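Local structure of serine acetyltransferase 1, putative (Entamoeba histolytica, 7BW9) at residues Lys27-Lys32 with Ile123-Pro128; Leu40-Leu45 with Gly129-Met134; His71-Ile76 with Lys87-Leu92; Leu204-Phe209 with Lys221-Ile226; Ile242-Asn247 with Gln258-Asp263. The protein probably acetylates the hydroxyl group of serine, a step on the way to cysteine, and binds free cysteine itself. One frame throughout, in Å; residues are numbered along the deposited sequence. Where two conformers were deposited one is given.

Contact 1 (Lys27-Lys32 with Ile123-Pro128); sequences KQFPEK and IIRSYP
The carbonyl oxygen of Pro30 is gripped by both terminal nitrogens of Arg125: NH2 donates to Pro30 O over 2.9 Å, and Arg125 NH1 adds a weak bond to Pro30 O of 3.1 Å. Sharing one acceptor bends the fork, so the NH2 hydrogen meets the oxygen at only 134°. The guanidinium is sandwiched as well. Phe29 CB lies over one face, 3.4 Å from Arg125 NH1, and the methylene chain of Lys32 covers the opposite face, with Lys32 CG 3.4 Å from Arg125 NH2. Arg125 CD lies over the Phe29 ring, offset toward the rim, in a CH-pi contact, and the bend at chi3 (55°) beyond it swings NE and the guanidinium round to Pro30 O; the guanidinium and ring planes are 11° apart. Within the helical part of this hexapeptide-repeat acyltransferase, the arrangement ties the loop between helices 2-17 and 36-45 to helix 120-126. A long arginine suits the place because its several N-H groups reach further partners: NH1 also binds Phe49 O, and NE forms a salt bridge with Glu153 of the second subunit, which probably offsets the nearby like charge of Lys32. Lys32 NZ itself turns to Asn157 OD1 of the second subunit.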
# COMPACT_ATOMS: atom_id res chain seq x y z
N LYS A 27 -26.01 15.69 5.67
CA LYS A 27 -25.40 16.11 4.43
C LYS A 27 -25.31 14.94 3.45
O LYS A 27 -25.48 13.77 3.81
CB LYS A 27 -24.02 16.70 4.70
CG LYS A 27 -23.94 17.37 6.07
CD LYS A 27 -22.91 18.48 6.09
CE LYS A 27 -21.62 18.03 6.74
NZ LYS A 27 -20.80 19.20 7.12
N GLN A 28 -25.03 15.27 2.20
CA GLN A 28 -24.95 14.31 1.11
C GLN A 28 -23.51 14.30 0.60
O GLN A 28 -23.11 15.21 -0.14
CB GLN A 28 -25.95 14.67 0.00
CG GLN A 28 -25.85 13.82 -1.26
CD GLN A 28 -26.37 12.42 -1.05
OE1 GLN A 28 -27.57 12.16 -1.18
NE2 GLN A 28 -25.47 11.50 -0.71
N PHE A 29 -22.71 13.26 1.01
CA PHE A 29 -21.32 13.21 0.56
C PHE A 29 -21.21 12.47 -0.77
O PHE A 29 -22.05 11.62 -1.07
CB PHE A 29 -20.43 12.52 1.59
CG PHE A 29 -20.47 13.15 2.94
CD1 PHE A 29 -21.44 12.79 3.87
CD2 PHE A 29 -19.51 14.09 3.31
CE1 PHE A 29 -21.46 13.37 5.13
CE2 PHE A 29 -19.52 14.67 4.56
CZ PHE A 29 -20.51 14.32 5.48
N PRO A 30 -20.20 12.77 -1.57
CA PRO A 30 -19.96 11.96 -2.77
C PRO A 30 -19.74 10.50 -2.40
O PRO A 30 -19.22 10.16 -1.33
CB PRO A 30 -18.69 12.58 -3.37
CG PRO A 30 -18.64 13.97 -2.81
CD PRO A 30 -19.23 13.87 -1.43
N GLU A 31 -20.15 9.63 -3.32
CA GLU A 31 -20.00 8.19 -3.13
C GLU A 31 -18.52 7.81 -3.07
O GLU A 31 -17.68 8.39 -3.76
CB GLU A 31 -20.69 7.46 -4.28
CG GLU A 31 -21.04 6.02 -4.00
CD GLU A 31 -21.18 5.20 -5.27
OE1 GLU A 31 -20.66 5.63 -6.33
OE2 GLU A 31 -21.80 4.11 -5.21
N LYS A 32 -18.20 6.83 -2.23
CA LYS A 32 -16.84 6.32 -2.12
C LYS A 32 -16.79 4.89 -2.63
O LYS A 32 -17.52 4.03 -2.13
CB LYS A 32 -16.35 6.39 -0.67
CG LYS A 32 -15.68 7.70 -0.33
CD LYS A 32 -14.57 7.49 0.69
CE LYS A 32 -13.56 8.64 0.66
NZ LYS A 32 -12.98 8.87 -0.71
N ILE A 123 -12.97 11.12 10.00
CA ILE A 123 -12.50 9.82 10.47
C ILE A 123 -13.29 8.70 9.79
O ILE A 123 -12.72 7.73 9.28
CB ILE A 123 -12.61 9.74 12.00
CG1 ILE A 123 -11.68 10.76 12.66
CG2 ILE A 123 -12.30 8.33 12.52
CD1 ILE A 123 -12.04 11.05 14.08
N ILE A 124 -14.61 8.85 9.75
CA ILE A 124 -15.45 7.77 9.24
C ILE A 124 -15.21 7.57 7.75
O ILE A 124 -15.15 6.44 7.25
CB ILE A 124 -16.92 8.07 9.53
CG1 ILE A 124 -17.20 7.95 11.03
CG2 ILE A 124 -17.82 7.14 8.72
CD1 ILE A 124 -18.62 8.36 11.43
N ARG A 125 -15.04 8.66 7.01
CA ARG A 125 -14.99 8.53 5.56
C ARG A 125 -13.60 8.18 5.06
O ARG A 125 -13.47 7.55 4.01
CB ARG A 125 -15.48 9.83 4.92
CG ARG A 125 -17.01 9.86 4.82
CD ARG A 125 -17.55 11.03 4.03
NE ARG A 125 -17.01 11.13 2.68
CZ ARG A 125 -17.50 10.51 1.60
NH1 ARG A 125 -18.53 9.68 1.69
NH2 ARG A 125 -16.94 10.73 0.42
N SER A 126 -12.57 8.55 5.80
CA SER A 126 -11.23 8.59 5.24
C SER A 126 -10.13 7.90 6.05
O SER A 126 -9.05 7.69 5.50
CB SER A 126 -10.80 10.04 5.00
OG SER A 126 -11.68 10.65 4.07
N TYR A 127 -10.35 7.54 7.31
CA TYR A 127 -9.22 6.98 8.09
C TYR A 127 -9.01 5.51 7.75
O TYR A 127 -9.89 4.68 8.04
CB TYR A 127 -9.44 7.17 9.58
CG TYR A 127 -8.82 8.46 10.08
CD1 TYR A 127 -8.90 9.62 9.34
CD2 TYR A 127 -8.12 8.50 11.28
CE1 TYR A 127 -8.33 10.81 9.78
CE2 TYR A 127 -7.54 9.68 11.75
CZ TYR A 127 -7.65 10.84 10.99
OH TYR A 127 -7.07 12.01 11.44
N PRO A 128 -7.86 5.13 7.18
CA PRO A 128 -7.65 3.70 6.83
C PRO A 128 -7.64 2.78 8.04
O PRO A 128 -7.97 1.60 7.89
CB PRO A 128 -6.29 3.69 6.13
CG PRO A 128 -5.59 4.93 6.63
CD PRO A 128 -6.69 5.96 6.85
O HOH W 1 -10.42 9.29 1.24

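Contact 2 (Leu40-Leu45 with Gly129-Met134); sequences LIQKIL and GIHVMM
Met134 meets three side chains of helix 36-45. Its CB touches Ile41 CG2 at 4.0 Å, while Met134 CG lies 4.1 Å from Leu45 CD1; both aliphatic partners slide past the methionine in the opposite direction. Beyond CG the chain is fully extended (chi2 -176°), which carries the sulfur across the stem of Gln42 at about a right angle, with Met134 SD 3.9 Å from Gln42 CG. An unbranched, pliable methionine fits well among these differently shaped neighbours. Gln42 is itself stretched out beyond CG, and its NE2 ends over one face of the His131 ring, displaced toward the rim and 3.5 Å from His131 CE1. The amide stands steeply on that ring, their planes being 74° apart.

In the next shell, His131 NE2 is hydrogen-bonded to Ile124 O of helix 120-126, which should hold the ring in its rotation under the glutamine. Leu68 backs Ile41, Phe46 packs on Met134 and Phe50 on Gln42, so the mostly apolar joint is closed by further hydrocarbon. The axes of the two segments come within 10.7 Å and cross at 93°, an orthogonal helix packing inside the all-helical N-terminal region that precedes the left-handed beta-helix of serine acetyltransferases.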
# COMPACT_ATOMS: atom_id res chain seq x y z
N LEU A 40 -20.15 -1.89 1.14
CA LEU A 40 -21.40 -2.28 1.78
C LEU A 40 -21.33 -2.11 3.29
O LEU A 40 -22.27 -1.60 3.90
CB LEU A 40 -21.75 -3.72 1.43
CG LEU A 40 -22.33 -3.88 0.02
CD1 LEU A 40 -22.64 -5.34 -0.27
CD2 LEU A 40 -23.59 -3.01 -0.14
N ILE A 41 -20.22 -2.55 3.91
CA ILE A 41 -20.11 -2.42 5.36
C ILE A 41 -20.16 -0.96 5.75
O ILE A 41 -20.81 -0.59 6.74
CB ILE A 41 -18.84 -3.14 5.85
CG1 ILE A 41 -19.05 -4.65 5.75
CG2 ILE A 41 -18.51 -2.76 7.27
CD1 ILE A 41 -17.78 -5.44 5.70
N GLN A 42 -19.51 -0.10 4.96
CA GLN A 42 -19.54 1.33 5.25
C GLN A 42 -20.96 1.86 5.25
O GLN A 42 -21.36 2.59 6.17
CB GLN A 42 -18.70 2.09 4.23
CG GLN A 42 -17.18 1.97 4.45
CD GLN A 42 -16.39 2.57 3.30
OE1 GLN A 42 -16.87 2.60 2.15
NE2 GLN A 42 -15.20 3.05 3.59
N LYS A 43 -21.74 1.53 4.21
CA LYS A 43 -23.12 1.98 4.11
C LYS A 43 -23.98 1.36 5.21
O LYS A 43 -24.89 2.01 5.74
CB LYS A 43 -23.71 1.64 2.74
CG LYS A 43 -22.97 2.27 1.57
CD LYS A 43 -23.65 1.95 0.23
CE LYS A 43 -22.88 2.58 -0.93
NZ LYS A 43 -23.70 2.68 -2.18
N ILE A 44 -23.71 0.10 5.56
CA ILE A 44 -24.49 -0.53 6.63
C ILE A 44 -24.20 0.13 7.98
O ILE A 44 -25.11 0.39 8.76
CB ILE A 44 -24.22 -2.04 6.68
CG1 ILE A 44 -24.81 -2.74 5.45
CG2 ILE A 44 -24.81 -2.62 7.96
CD1 ILE A 44 -24.18 -4.10 5.15
N LEU A 45 -22.92 0.40 8.28
CA LEU A 45 -22.61 0.90 9.62
C LEU A 45 -22.85 2.40 9.78
O LEU A 45 -23.15 2.85 10.89
CB LEU A 45 -21.16 0.58 9.98
CG LEU A 45 -20.75 -0.89 10.01
CD1 LEU A 45 -19.25 -0.94 10.19
CD2 LEU A 45 -21.45 -1.63 11.11
N GLY A 129 -7.25 3.28 9.22
CA GLY A 129 -7.25 2.44 10.40
C GLY A 129 -8.64 2.07 10.86
O GLY A 129 -8.85 1.00 11.44
N ILE A 130 -9.61 2.95 10.59
CA ILE A 130 -11.01 2.66 10.86
C ILE A 130 -11.54 1.67 9.83
O ILE A 130 -12.24 0.71 10.18
CB ILE A 130 -11.85 3.95 10.86
CG1 ILE A 130 -11.41 4.88 11.98
CG2 ILE A 130 -13.33 3.63 10.95
CD1 ILE A 130 -11.48 4.27 13.36
N HIS A 131 -11.21 1.88 8.56
CA HIS A 131 -11.73 0.98 7.53
C HIS A 131 -11.20 -0.43 7.73
O HIS A 131 -11.94 -1.40 7.54
CB HIS A 131 -11.39 1.50 6.13
CG HIS A 131 -12.04 2.81 5.80
ND1 HIS A 131 -11.61 3.63 4.78
CD2 HIS A 131 -13.09 3.44 6.38
CE1 HIS A 131 -12.36 4.71 4.75
NE2 HIS A 131 -13.27 4.63 5.71
N VAL A 132 -9.95 -0.57 8.16
CA VAL A 132 -9.42 -1.92 8.33
C VAL A 132 -10.13 -2.62 9.48
O VAL A 132 -10.33 -3.84 9.43
CB VAL A 132 -7.88 -1.89 8.52
CG1 VAL A 132 -7.49 -1.43 9.92
CG2 VAL A 132 -7.29 -3.27 8.26
N MET A 133 -10.55 -1.88 10.50
CA MET A 133 -11.23 -2.49 11.63
C MET A 133 -12.69 -2.82 11.33
O MET A 133 -13.20 -3.82 11.83
CB MET A 133 -11.12 -1.58 12.86
CG MET A 133 -9.70 -1.58 13.47
SD MET A 133 -8.98 -3.24 13.64
CE MET A 133 -10.17 -3.97 14.77
N MET A 134 -13.37 -2.00 10.51
CA MET A 134 -14.66 -2.43 9.96
C MET A 134 -14.55 -3.82 9.33
O MET A 134 -15.37 -4.70 9.60
CB MET A 134 -15.15 -1.43 8.92
CG MET A 134 -15.36 -0.00 9.40
SD MET A 134 -16.07 0.98 8.05
CE MET A 134 -16.40 2.55 8.87

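Contact 3 (His71-Ile76 with Lys87-Leu92)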
# COMPACT_ATOMS: atom_id res chain seq x y z
N HIS A 71 -23.09 -12.35 -0.56
CA HIS A 71 -21.76 -12.45 -1.17
C HIS A 71 -20.80 -13.20 -0.25
O HIS A 71 -19.98 -14.00 -0.72
CB HIS A 71 -21.22 -11.07 -1.52
CG HIS A 71 -19.78 -11.09 -1.96
ND1 HIS A 71 -19.41 -11.14 -3.28
CD2 HIS A 71 -18.63 -11.08 -1.24
CE1 HIS A 71 -18.09 -11.17 -3.36
NE2 HIS A 71 -17.60 -11.12 -2.14
N ILE A 72 -20.89 -12.97 1.06
CA ILE A 72 -20.02 -13.70 1.99
C ILE A 72 -20.36 -15.18 1.96
O ILE A 72 -19.46 -16.03 1.89
CB ILE A 72 -20.12 -13.12 3.41
CG1 ILE A 72 -19.54 -11.71 3.47
CG2 ILE A 72 -19.40 -14.03 4.43
CD1 ILE A 72 -19.86 -10.97 4.75
N GLN A 73 -21.66 -15.50 1.98
CA GLN A 73 -22.06 -16.90 1.95
C GLN A 73 -21.55 -17.59 0.69
O GLN A 73 -21.02 -18.71 0.76
CB GLN A 73 -23.58 -17.01 2.07
CG GLN A 73 -24.10 -18.43 1.84
CD GLN A 73 -25.41 -18.72 2.56
OE1 GLN A 73 -25.98 -17.88 3.26
NE2 GLN A 73 -25.90 -19.95 2.39
N ASN A 74 -21.64 -16.92 -0.46
CA ASN A 74 -21.17 -17.54 -1.70
C ASN A 74 -19.67 -17.76 -1.70
O ASN A 74 -19.20 -18.76 -2.27
CB ASN A 74 -21.59 -16.71 -2.91
CG ASN A 74 -23.09 -16.70 -3.11
OD1 ASN A 74 -23.81 -17.52 -2.54
ND2 ASN A 74 -23.57 -15.77 -3.93
N SER A 75 -18.89 -16.86 -1.10
CA SER A 75 -17.45 -17.08 -1.07
C SER A 75 -17.07 -18.20 -0.13
O SER A 75 -16.15 -18.98 -0.42
CB SER A 75 -16.73 -15.79 -0.69
OG SER A 75 -17.25 -14.69 -1.42
N ILE A 76 -17.74 -18.30 1.03
CA ILE A 76 -17.39 -19.35 1.98
C ILE A 76 -17.75 -20.72 1.42
O ILE A 76 -16.96 -21.67 1.53
CB ILE A 76 -18.05 -19.09 3.35
CG1 ILE A 76 -17.50 -17.80 3.97
CG2 ILE A 76 -17.80 -20.25 4.30
CD1 ILE A 76 -18.23 -17.36 5.22
N LYS A 87 -23.53 -21.15 9.02
CA LYS A 87 -23.09 -20.97 10.40
C LYS A 87 -22.34 -19.65 10.56
O LYS A 87 -22.63 -18.86 11.48
CB LYS A 87 -22.23 -22.16 10.82
CG LYS A 87 -21.54 -22.04 12.17
CD LYS A 87 -20.72 -23.30 12.45
CE LYS A 87 -19.70 -23.08 13.57
NZ LYS A 87 -20.35 -22.67 14.85
N CYS A 88 -21.40 -19.37 9.65
CA CYS A 88 -20.62 -18.14 9.75
C CYS A 88 -21.51 -16.92 9.61
O CYS A 88 -21.36 -15.94 10.35
CB CYS A 88 -19.52 -18.14 8.69
SG CYS A 88 -18.24 -19.38 9.07
N ILE A 89 -22.44 -16.97 8.66
CA ILE A 89 -23.35 -15.85 8.40
C ILE A 89 -24.24 -15.59 9.61
O ILE A 89 -24.50 -14.44 9.97
CB ILE A 89 -24.18 -16.18 7.14
CG1 ILE A 89 -23.32 -15.99 5.90
CG2 ILE A 89 -25.49 -15.39 7.10
CD1 ILE A 89 -22.38 -14.85 6.03
N THR A 90 -24.74 -16.66 10.22
CA THR A 90 -25.64 -16.49 11.35
C THR A 90 -24.93 -15.77 12.48
O THR A 90 -25.45 -14.80 13.04
CB THR A 90 -26.17 -17.86 11.79
OG1 THR A 90 -26.95 -18.42 10.72
CG2 THR A 90 -27.04 -17.74 13.05
N ALA A 91 -23.70 -16.20 12.78
CA ALA A 91 -22.93 -15.54 13.83
C ALA A 91 -22.67 -14.08 13.49
O ALA A 91 -22.79 -13.21 14.35
CB ALA A 91 -21.62 -16.29 14.07
N LEU A 92 -22.37 -13.79 12.21
CA LEU A 92 -22.11 -12.41 11.81
C LEU A 92 -23.34 -11.53 11.98
O LEU A 92 -23.26 -10.42 12.53
CB LEU A 92 -21.64 -12.37 10.35
CG LEU A 92 -21.48 -10.97 9.75
CD1 LEU A 92 -20.57 -10.07 10.60
CD2 LEU A 92 -20.94 -11.06 8.33
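Ile72 and Ile89 meet at a slant, methyl against methyl, with Ile72 CG2 only 3.5 Å from Ile89 CD1, tighter than a usual van der Waals contact. Ile89 turns its CG1 branch beside its own backbone N, and a chi2 of -37°, short of a fully staggered value and perhaps slightly strained, carries CD1 against Ile72 CG2. The other branch of Ile72 points elsewhere: its CD1 reaches Leu92 CD2 at 3.7 Å, the two side chains standing roughly perpendicular. Gln73 likewise lies crosswise to Ile89 and offers its stem, CB being 4.0 Å from Ile89 CG1. One turn further along, Ile76 CD1 rests against Cys88 CB at 3.8 Å, where a small cysteine accepts the end of a long isoleucine.

The segments belong to helices 58-79 and 82-94, joined by a short turn into an antiparallel helical hairpin; here their axes pass 9.8 Å apart at 149°. Leu142 and Val138 of helix 128-144 and Tyr150 of helix 148-162 close over the seam. No hydrogen bond spans it. Adhesion therefore rests on buried hydrocarbon and close fit of shape, and the beta-branched isoleucines, already restricted in rotation by their helices, should lose little freedom in packing this way.

Contact 4 (Leu204-Phe209 with Lys221-Ile226); sequences LGAMSF and KRHPTI. With CYS (cysteine), chain E.
The imidazole of His223 turns its edge to the backbone of 204-209 and to the bound cysteine: Gly205 C and Ala206 N both lie near its plane, Ala206 N 3.4 Å from His223 CD2, and the ligand thiol approaches that edge too, with SG 3.3 Å from His223 NE2. Over one face of this ring sits CG of the preceding Arg222. The guanidinium of Arg222 in turn has His223 CE1 over one face and the carboxylate of the cysteine at its edge. Arg222 NE donates to the ligand OXT at 2.8 Å, almost straight at 170°, and Arg222 NH2 to the ligand O at 2.8 Å and 161°, a side-on, two-point grip suited to an amino-acid carboxylate. Arg222 CG is tucked between its backbone N and carbonyl carbon (chi1 59°), and the chain then runs extended to NE, bringing the group alongside the ligand. Small Ala206 lets OXT come within 3.6 Å of its CB.

The pocket opens from a left-handed beta-helix, where strands 203-205 and 225-226 belong to different faces of the prism. Pro224 CD packs 3.4 Å from Gly205 O at the base of the connecting loop, while Leu204 CD1 and Ile226 CD1 meet inside the beta-helix at 4.2 Å. A water bridges Met207 N and Arg222 O.

Glu188 forms a salt bridge with Arg222 NH2, and Thr189 holds His223 ND1. Asp114 and Asp179 of the third subunit complete the cysteine site, which probably resembles that for serine.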
# COMPACT_ATOMS: atom_id res chain seq x y z
N LEU A 204 3.47 -6.73 14.89
CA LEU A 204 3.22 -7.63 16.02
C LEU A 204 3.24 -9.02 15.40
O LEU A 204 2.20 -9.58 15.03
CB LEU A 204 1.88 -7.30 16.74
CG LEU A 204 1.78 -5.88 17.32
CD1 LEU A 204 0.35 -5.56 17.76
CD2 LEU A 204 2.70 -5.73 18.51
N GLY A 205 4.44 -9.55 15.22
CA GLY A 205 4.63 -10.69 14.35
C GLY A 205 5.28 -11.86 15.05
O GLY A 205 5.45 -11.86 16.27
N ALA A 206 5.65 -12.87 14.27
CA ALA A 206 6.33 -14.05 14.83
C ALA A 206 7.84 -13.82 14.81
O ALA A 206 8.29 -12.86 14.18
CB ALA A 206 5.96 -15.27 14.05
N MET A 207 8.58 -14.67 15.52
CA MET A 207 10.06 -14.56 15.48
C MET A 207 10.47 -14.83 14.03
O MET A 207 9.99 -15.79 13.45
CB MET A 207 10.71 -15.60 16.39
CG MET A 207 11.24 -15.02 17.69
SD MET A 207 12.02 -13.39 17.60
CE MET A 207 13.14 -13.57 16.22
N SER A 208 11.30 -13.95 13.48
CA SER A 208 11.78 -14.02 12.07
C SER A 208 12.21 -15.45 11.72
O SER A 208 11.87 -15.92 10.64
CB SER A 208 12.89 -13.04 11.83
OG SER A 208 12.83 -11.94 12.73
N PHE A 209 12.89 -16.11 12.66
CA PHE A 209 13.34 -17.51 12.48
C PHE A 209 13.62 -18.11 13.86
O PHE A 209 13.82 -19.33 13.92
CB PHE A 209 14.58 -17.52 11.58
CG PHE A 209 15.49 -16.34 11.78
CD1 PHE A 209 16.32 -16.27 12.89
CD2 PHE A 209 15.51 -15.30 10.88
CE1 PHE A 209 17.16 -15.19 13.08
CE2 PHE A 209 16.35 -14.22 11.07
CZ PHE A 209 17.17 -14.16 12.17
N LYS A 221 0.75 -20.14 20.40
CA LYS A 221 0.71 -18.67 20.46
C LYS A 221 2.10 -18.24 19.98
O LYS A 221 3.06 -18.48 20.69
CB LYS A 221 0.28 -18.14 21.83
CG LYS A 221 0.44 -16.64 21.98
CD LYS A 221 -0.81 -15.90 22.37
CE LYS A 221 -0.57 -14.41 22.51
NZ LYS A 221 0.83 -14.12 22.87
N ARG A 222 2.19 -17.69 18.78
CA ARG A 222 3.49 -17.35 18.22
C ARG A 222 3.63 -15.85 17.95
O ARG A 222 4.67 -15.42 17.45
CB ARG A 222 3.74 -18.14 16.93
CG ARG A 222 2.67 -17.91 15.84
CD ARG A 222 2.83 -18.88 14.65
NE ARG A 222 2.10 -18.45 13.46
CZ ARG A 222 0.80 -18.69 13.23
NH1 ARG A 222 0.07 -19.39 14.11
NH2 ARG A 222 0.23 -18.25 12.11
N HIS A 223 2.62 -15.07 18.26
CA HIS A 223 2.56 -13.63 18.05
C HIS A 223 2.31 -12.99 19.40
O HIS A 223 1.90 -13.67 20.35
CB HIS A 223 1.42 -13.26 17.08
CG HIS A 223 1.54 -13.90 15.73
ND1 HIS A 223 0.70 -14.90 15.31
CD2 HIS A 223 2.43 -13.70 14.72
CE1 HIS A 223 1.05 -15.29 14.10
NE2 HIS A 223 2.09 -14.58 13.71
N PRO A 224 2.54 -11.69 19.54
CA PRO A 224 2.46 -11.06 20.86
C PRO A 224 1.04 -10.86 21.36
O PRO A 224 0.07 -10.73 20.60
CB PRO A 224 3.13 -9.70 20.65
CG PRO A 224 3.97 -9.87 19.43
CD PRO A 224 3.19 -10.80 18.56
N THR A 225 0.95 -10.82 22.69
CA THR A 225 -0.21 -10.33 23.43
C THR A 225 0.13 -8.99 24.04
O THR A 225 1.15 -8.86 24.74
CB THR A 225 -0.58 -11.30 24.57
OG1 THR A 225 -1.08 -12.52 24.04
CG2 THR A 225 -1.64 -10.68 25.50
N ILE A 226 -0.70 -7.98 23.79
CA ILE A 226 -0.44 -6.68 24.40
C ILE A 226 -1.65 -6.28 25.24
O ILE A 226 -2.80 -6.62 24.93
CB ILE A 226 -0.06 -5.61 23.36
CG1 ILE A 226 -1.28 -5.09 22.60
CG2 ILE A 226 0.95 -6.17 22.36
CD1 ILE A 226 -0.91 -4.17 21.47
N CYS E . 2.87 -15.20 8.69
CA CYS E . 3.83 -15.70 9.70
C CYS E . 3.08 -16.44 10.83
O CYS E . 1.86 -16.50 10.74
CB CYS E . 4.68 -14.57 10.28
SG CYS E . 3.73 -13.27 11.12
OXT CYS E . 3.71 -16.93 11.72
O HOH W 2 7.09 -16.64 16.82

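Contact 5 (Ile242-Asn247 with Gln258-Asp263); sequences ITIGSN and QNIDQD
Ile244 and Ile260 form the tight inner side of this contact: they lie side by side and point the same way, with Ile244 CD1 3.7 Å from Ile260 CB. Their backbones are bridged, since Ile260 N donates to Thr243 O at 2.9 Å and Gly245 N to Ile260 O at 2.8 Å. With no side chain on Gly245, Gln262 can bring its CA to 4.1 Å from Gly245 CA. A further bond, from Asp263 N to Ser246 O at 3.1 Å, continues the pairing past the turn.

The outer side is polar and more solvent-facing. Asn259 folds its amide back so that OD1 accepts a hydrogen bond from Thr243 N at 2.8 Å, approached from above the carbonyl plane (36° out of it), a side chain serving where a backbone acceptor otherwise would. Asn247 and Asp263 lie side by side, pointing the same way, with Asn247 CB 3.4 Å from Asp263 OD1 and the flat groups 16° apart; both residues have positive phi, a conformation that asparagine and aspartate tolerate well at corners. Loosest are the side chains of Asp261 and Gln258, which leave the contact and are exposed, although Gln258 also packs on His271 of the third subunit.

Nearly parallel segments, isoleucines stacked inward and polar corners without are the marks of successive coils in the left-handed parallel beta-helix of hexapeptide-repeat transferases.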
# COMPACT_ATOMS: atom_id res chain seq x y z
N ILE A 242 5.40 -13.25 23.18
CA ILE A 242 5.77 -12.46 24.33
C ILE A 242 4.55 -11.65 24.73
O ILE A 242 3.59 -11.50 23.96
CB ILE A 242 6.97 -11.55 24.04
CG1 ILE A 242 6.62 -10.55 22.93
CG2 ILE A 242 8.19 -12.39 23.68
CD1 ILE A 242 7.81 -9.76 22.41
N THR A 243 4.59 -11.11 25.94
CA THR A 243 3.51 -10.33 26.49
C THR A 243 4.01 -8.93 26.79
O THR A 243 5.11 -8.77 27.34
CB THR A 243 2.95 -10.98 27.76
OG1 THR A 243 2.30 -12.21 27.42
CG2 THR A 243 1.93 -10.07 28.42
N ILE A 244 3.24 -7.93 26.39
CA ILE A 244 3.51 -6.53 26.70
C ILE A 244 2.43 -6.07 27.67
O ILE A 244 1.25 -6.07 27.33
CB ILE A 244 3.50 -5.65 25.43
CG1 ILE A 244 4.52 -6.15 24.40
CG2 ILE A 244 3.72 -4.17 25.79
CD1 ILE A 244 5.87 -6.42 24.95
N GLY A 245 2.85 -5.68 28.86
CA GLY A 245 1.89 -5.29 29.87
C GLY A 245 1.10 -4.05 29.47
O GLY A 245 1.38 -3.37 28.48
N SER A 246 0.10 -3.74 30.29
CA SER A 246 -0.70 -2.54 30.12
C SER A 246 0.13 -1.29 30.42
O SER A 246 1.10 -1.33 31.18
CB SER A 246 -1.91 -2.57 31.04
OG SER A 246 -2.66 -3.75 30.85
N ASN A 247 -0.28 -0.18 29.81
CA ASN A 247 0.33 1.14 30.04
C ASN A 247 1.80 1.19 29.62
O ASN A 247 2.60 1.90 30.23
CB ASN A 247 0.18 1.58 31.50
CG ASN A 247 -1.27 1.75 31.92
OD1 ASN A 247 -1.78 1.02 32.77
ND2 ASN A 247 -1.94 2.74 31.34
N GLN A 258 11.31 -9.80 24.03
CA GLN A 258 11.12 -10.29 25.38
C GLN A 258 9.86 -9.68 25.97
O GLN A 258 9.41 -8.61 25.55
CB GLN A 258 12.31 -9.94 26.28
CG GLN A 258 13.65 -10.33 25.68
CD GLN A 258 14.80 -9.79 26.49
OE1 GLN A 258 14.98 -8.57 26.61
NE2 GLN A 258 15.59 -10.69 27.06
N ASN A 259 9.30 -10.36 26.98
CA ASN A 259 8.20 -9.82 27.75
C ASN A 259 8.56 -8.45 28.29
O ASN A 259 9.73 -8.14 28.54
CB ASN A 259 7.85 -10.73 28.93
CG ASN A 259 7.26 -12.06 28.50
OD1 ASN A 259 6.74 -12.20 27.39
ND2 ASN A 259 7.33 -13.05 29.39
N ILE A 260 7.55 -7.61 28.48
CA ILE A 260 7.71 -6.28 29.05
C ILE A 260 6.62 -6.10 30.10
O ILE A 260 5.43 -6.22 29.79
CB ILE A 260 7.63 -5.19 27.96
CG1 ILE A 260 8.79 -5.35 26.98
CG2 ILE A 260 7.67 -3.81 28.57
CD1 ILE A 260 8.83 -4.29 25.94
N ASP A 261 7.03 -5.84 31.34
CA ASP A 261 6.11 -5.62 32.43
C ASP A 261 5.31 -4.33 32.21
O ASP A 261 5.67 -3.48 31.39
CB ASP A 261 6.87 -5.51 33.76
CG ASP A 261 7.75 -6.72 34.03
OD1 ASP A 261 7.50 -7.79 33.43
OD2 ASP A 261 8.69 -6.59 34.85
N GLN A 262 4.24 -4.18 32.98
CA GLN A 262 3.39 -3.01 32.87
C GLN A 262 4.15 -1.73 33.26
O GLN A 262 5.21 -1.77 33.88
CB GLN A 262 2.16 -3.16 33.76
CG GLN A 262 2.49 -3.24 35.24
CD GLN A 262 1.28 -3.62 36.07
OE1 GLN A 262 0.76 -4.73 35.96
NE2 GLN A 262 0.83 -2.69 36.91
N ASP A 263 3.58 -0.59 32.86
CA ASP A 263 4.04 0.74 33.27
C ASP A 263 5.47 1.05 32.82
O ASP A 263 6.17 1.84 33.46
CB ASP A 263 3.90 0.94 34.78
CG ASP A 263 2.46 0.77 35.26
OD1 ASP A 263 1.55 1.36 34.63
OD2 ASP A 263 2.24 0.03 36.24

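Contacts 1 to 3 lie in the helical region, contacts 4 and 5 in the beta-helix that follows. Contacts 1 and 2 interlock along the chain, adjoin at helices 120-126 and 128-144, and have centres 11 Å apart; contact 3 is nested inside both loops, about 17 Å from contact 2 between centres. Contacts 4 and 5 come later in series, with centres 14 Å apart, and meet through neighbouring strands 225-226 and 243-244 of one sheet. Contacts 1 and 4, with centres 34 Å apart, lie on opposite sides of the chain's centre. Contact 1 meets the second subunit, contacts 3, 4 and 5 the third, so helical domain and beta-helix both take part in the trimer that builds the cysteine site.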